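PDB 1IQ6: (R)-specific enoyl-CoA hydratase from Aeromonas punctata, which catalyses the hydration of trans-2-enoyl-CoA of four to six carbons to (3R)-3-hydroxyacyl-CoA, feeding polyhydroxyalkanoate synthesis. Local coordinates for residues E105-F117 / A122-P134. Residues are numbered along the deposited sequence; the frame is centred on the assembly and turned at random.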
# COMPACT_ATOMS: atom_id res chain seq x y z
N GLU B 105 -17.59 8.82 -17.62
CA GLU B 105 -17.63 9.52 -18.90
C GLU B 105 -17.50 11.03 -18.77
O GLU B 105 -17.46 11.74 -19.78
CB GLU B 105 -18.92 9.15 -19.64
CG GLU B 105 -19.00 7.67 -19.96
CD GLU B 105 -20.05 7.34 -21.00
OE1 GLU B 105 -20.18 6.14 -21.34
OE2 GLU B 105 -20.73 8.26 -21.48
N ASP B 106 -17.41 11.52 -17.54
CA ASP B 106 -17.23 12.95 -17.31
C ASP B 106 -15.73 13.23 -17.25
O ASP B 106 -15.27 14.34 -17.53
CB ASP B 106 -17.91 13.38 -16.00
CG ASP B 106 -17.32 12.70 -14.78
OD1 ASP B 106 -17.08 11.48 -14.84
OD2 ASP B 106 -17.11 13.38 -13.75
N LYS B 107 -14.97 12.19 -16.90
CA LYS B 107 -13.52 12.26 -16.81
C LYS B 107 -12.95 10.87 -17.10
O LYS B 107 -13.61 9.86 -16.85
CB LYS B 107 -13.08 12.70 -15.40
CG LYS B 107 -13.57 14.07 -14.98
CD LYS B 107 -12.86 14.55 -13.72
CE LYS B 107 -13.13 13.64 -12.54
NZ LYS B 107 -12.36 14.05 -11.33
N PRO B 108 -11.72 10.80 -17.64
CA PRO B 108 -11.08 9.52 -17.96
C PRO B 108 -10.60 8.81 -16.70
O PRO B 108 -9.40 8.74 -16.43
CB PRO B 108 -9.93 9.94 -18.87
CG PRO B 108 -9.53 11.24 -18.29
CD PRO B 108 -10.86 11.93 -18.06
N ILE B 109 -11.55 8.29 -15.94
CA ILE B 109 -11.25 7.59 -14.69
C ILE B 109 -11.89 6.21 -14.69
O ILE B 109 -12.99 6.02 -15.21
CB ILE B 109 -11.78 8.40 -13.49
CG1 ILE B 109 -11.03 9.73 -13.40
CG2 ILE B 109 -11.65 7.59 -12.20
CD1 ILE B 109 -11.49 10.64 -12.28
N ALA B 110 -11.19 5.23 -14.12
CA ALA B 110 -11.70 3.88 -14.05
C ALA B 110 -11.68 3.37 -12.62
O ALA B 110 -10.83 3.77 -11.82
CB ALA B 110 -10.86 2.95 -14.93
N THR B 111 -12.64 2.52 -12.30
CA THR B 111 -12.68 1.90 -10.98
C THR B 111 -12.48 0.41 -11.22
O THR B 111 -13.03 -0.16 -12.16
CB THR B 111 -14.04 2.14 -10.28
OG1 THR B 111 -14.22 3.54 -10.07
CG2 THR B 111 -14.07 1.42 -8.93
N LEU B 112 -11.66 -0.21 -10.38
CA LEU B 112 -11.38 -1.63 -10.51
C LEU B 112 -11.44 -2.34 -9.17
O LEU B 112 -11.04 -1.79 -8.15
CB LEU B 112 -9.99 -1.86 -11.12
CG LEU B 112 -9.65 -1.21 -12.46
CD1 LEU B 112 -9.05 0.17 -12.21
CD2 LEU B 112 -8.66 -2.09 -13.23
N THR B 113 -11.94 -3.57 -9.17
CA THR B 113 -11.96 -4.36 -7.95
C THR B 113 -10.57 -4.99 -7.90
O THR B 113 -10.07 -5.50 -8.91
CB THR B 113 -13.07 -5.43 -7.99
OG1 THR B 113 -14.33 -4.79 -7.76
CG2 THR B 113 -12.85 -6.50 -6.92
N THR B 114 -9.94 -4.93 -6.73
CA THR B 114 -8.59 -5.43 -6.53
C THR B 114 -8.57 -6.48 -5.43
O THR B 114 -8.94 -6.20 -4.29
CB THR B 114 -7.66 -4.26 -6.15
OG1 THR B 114 -8.17 -3.63 -4.97
CG2 THR B 114 -7.63 -3.23 -7.27
N ARG B 115 -8.14 -7.69 -5.77
CA ARG B 115 -8.11 -8.79 -4.81
C ARG B 115 -6.81 -9.58 -4.79
O ARG B 115 -6.14 -9.73 -5.81
CB ARG B 115 -9.26 -9.76 -5.12
CG ARG B 115 -10.61 -9.09 -5.00
CD ARG B 115 -11.78 -9.99 -5.32
NE ARG B 115 -13.01 -9.28 -4.98
CZ ARG B 115 -14.23 -9.63 -5.37
NH1 ARG B 115 -15.27 -8.90 -4.99
NH2 ARG B 115 -14.41 -10.69 -6.14
N ILE B 116 -6.45 -10.06 -3.60
CA ILE B 116 -5.27 -10.89 -3.42
C ILE B 116 -5.80 -12.21 -2.86
O ILE B 116 -6.53 -12.22 -1.86
CB ILE B 116 -4.28 -10.33 -2.37
CG1 ILE B 116 -3.72 -8.98 -2.82
CG2 ILE B 116 -3.14 -11.33 -2.15
CD1 ILE B 116 -2.81 -9.05 -4.03
N PHE B 117 -5.45 -13.32 -3.51
CA PHE B 117 -5.86 -14.64 -3.06
C PHE B 117 -4.65 -15.41 -2.57
O PHE B 117 -3.56 -15.30 -3.13
CB PHE B 117 -6.53 -15.44 -4.18
CG PHE B 117 -7.94 -15.01 -4.48
CD1 PHE B 117 -8.19 -14.02 -5.41
CD2 PHE B 117 -9.01 -15.59 -3.80
CE1 PHE B 117 -9.50 -13.59 -5.66
CE2 PHE B 117 -10.32 -15.17 -4.05
CZ PHE B 117 -10.55 -14.17 -4.98
N ALA B 122 -8.01 -18.61 -1.11
CA ALA B 122 -8.88 -17.84 -0.23
C ALA B 122 -8.55 -16.35 -0.30
O ALA B 122 -7.40 -15.96 -0.49
CB ALA B 122 -8.74 -18.34 1.21
N LEU B 123 -9.58 -15.52 -0.13
CA LEU B 123 -9.41 -14.08 -0.21
C LEU B 123 -8.62 -13.52 0.96
O LEU B 123 -9.04 -13.64 2.11
CB LEU B 123 -10.78 -13.41 -0.26
CG LEU B 123 -10.79 -11.91 -0.59
CD1 LEU B 123 -10.20 -11.67 -1.97
CD2 LEU B 123 -12.23 -11.39 -0.53
N ALA B 124 -7.48 -12.91 0.67
CA ALA B 124 -6.62 -12.33 1.71
C ALA B 124 -6.76 -10.81 1.80
O ALA B 124 -6.72 -10.25 2.90
CB ALA B 124 -5.17 -12.70 1.44
N VAL B 125 -6.93 -10.16 0.66
CA VAL B 125 -7.08 -8.71 0.60
C VAL B 125 -8.09 -8.36 -0.48
O VAL B 125 -8.08 -8.95 -1.55
CB VAL B 125 -5.74 -8.01 0.24
CG1 VAL B 125 -5.90 -6.49 0.32
CG2 VAL B 125 -4.63 -8.50 1.16
N THR B 126 -8.97 -7.41 -0.18
CA THR B 126 -9.95 -6.99 -1.17
C THR B 126 -10.18 -5.49 -1.07
O THR B 126 -9.93 -4.88 -0.03
CB THR B 126 -11.28 -7.75 -1.02
OG1 THR B 126 -12.13 -7.44 -2.13
CG2 THR B 126 -11.98 -7.37 0.29
N GLY B 127 -10.63 -4.89 -2.15
CA GLY B 127 -10.88 -3.46 -2.15
C GLY B 127 -11.09 -2.97 -3.56
O GLY B 127 -11.35 -3.76 -4.46
N GLU B 128 -10.97 -1.66 -3.74
CA GLU B 128 -11.16 -1.04 -5.04
C GLU B 128 -10.13 0.05 -5.32
O GLU B 128 -9.76 0.81 -4.42
CB GLU B 128 -12.55 -0.41 -5.13
CG GLU B 128 -13.72 -1.36 -5.11
CD GLU B 128 -15.04 -0.61 -5.12
OE1 GLU B 128 -15.33 0.09 -4.13
OE2 GLU B 128 -15.77 -0.70 -6.13
N ALA B 129 -9.69 0.11 -6.56
CA ALA B 129 -8.75 1.13 -6.98
C ALA B 129 -9.48 2.09 -7.91
O ALA B 129 -10.39 1.70 -8.64
CB ALA B 129 -7.57 0.50 -7.72
N VAL B 130 -9.09 3.36 -7.85
CA VAL B 130 -9.64 4.39 -8.72
C VAL B 130 -8.40 4.95 -9.41
O VAL B 130 -7.47 5.39 -8.74
CB VAL B 130 -10.35 5.50 -7.93
CG1 VAL B 130 -10.86 6.57 -8.89
CG2 VAL B 130 -11.52 4.92 -7.14
N VAL B 131 -8.39 4.92 -10.73
CA VAL B 131 -7.22 5.40 -11.47
C VAL B 131 -7.54 6.27 -12.67
O VAL B 131 -8.56 6.09 -13.34
CB VAL B 131 -6.38 4.21 -11.99
CG1 VAL B 131 -5.97 3.31 -10.83
CG2 VAL B 131 -7.17 3.41 -13.00
N LYS B 132 -6.66 7.23 -12.92
CA LYS B 132 -6.79 8.13 -14.06
C LYS B 132 -6.21 7.38 -15.25
O LYS B 132 -5.11 6.83 -15.17
CB LYS B 132 -6.00 9.42 -13.81
CG LYS B 132 -6.12 10.46 -14.91
CD LYS B 132 -5.29 11.70 -14.60
CE LYS B 132 -5.76 12.37 -13.32
NZ LYS B 132 -4.96 13.59 -13.01
N LEU B 133 -6.94 7.35 -16.36
CA LEU B 133 -6.51 6.63 -17.55
C LEU B 133 -5.27 7.20 -18.23
O LEU B 133 -5.02 8.40 -18.16
CB LEU B 133 -7.67 6.57 -18.56
CG LEU B 133 -8.95 5.92 -18.03
CD1 LEU B 133 -9.99 5.87 -19.15
CD2 LEU B 133 -8.66 4.52 -17.52
N PRO B 134 -4.49 6.34 -18.89
CA PRO B 134 -3.26 6.73 -19.60
C PRO B 134 -3.47 7.95 -20.49
O PRO B 134 -2.67 8.90 -20.38
CB PRO B 134 -2.92 5.48 -20.40
CG PRO B 134 -3.37 4.38 -19.49
CD PRO B 134 -4.72 4.89 -19.02
OXT PRO B 134 -4.43 7.93 -21.30
O HOH W 1 -14.88 -1.93 -8.21
O HOH W 2 -14.69 -7.92 -1.77
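Ile-116 O takes two backbone N-H groups at once, from Ala-124 N at 2.8 Å and from Val-125 N at a longer 3.3 Å. This is a classic beta bulge, and it shifts the register by one near the turn of the antiparallel hairpin 109-117/123-132. Beyond it, Ala-110 with Val-131 and Leu-112 with Ala-129 are regular hydrogen-bonded pairs, and Leu-133 N closes the far end on Pro-108 O (2.8 Å).

The two faces differ. On one, Ile-116 and Val-125 lie side by side, CB to CB 3.8 Å; Thr-114 CG2 rests on Ala-129 CB, and Leu-112 CD1 meets Val-131 CG2 at about a right angle. On the other, Leu-123, with CG anti to the backbone N (chi1 -170°), brings CD1 over the Phe-117 ring in a CH-pi contact, 4.1 Å from the centroid. The same methyl packs against Arg-115 CB. Farther along, one water lies between Thr-113 OG1 and Glu-128 OE2 and donates to Glu-128 OE2, 2.6 Å from that oxygen; another sits 2.6 Å from Thr-126 OG1 and accepts a weak bond from Arg-115 NH1.

Helix 55-68 covers the apolar face through Phe-62 and Leu-66, the central helix against the sheet of the hot dog fold, and Gln-80 of strand 76-84 holds Thr-114 OG1. Val-125 touches Phe-84, which by similarity binds the hydroxyacyl-CoA. The helix-side face is thus packed mainly with aliphatic groups, its buried Thr-114 hydroxyl satisfied by an amide, whereas the opposite face mixes apolar contacts with water-bridged polar ends.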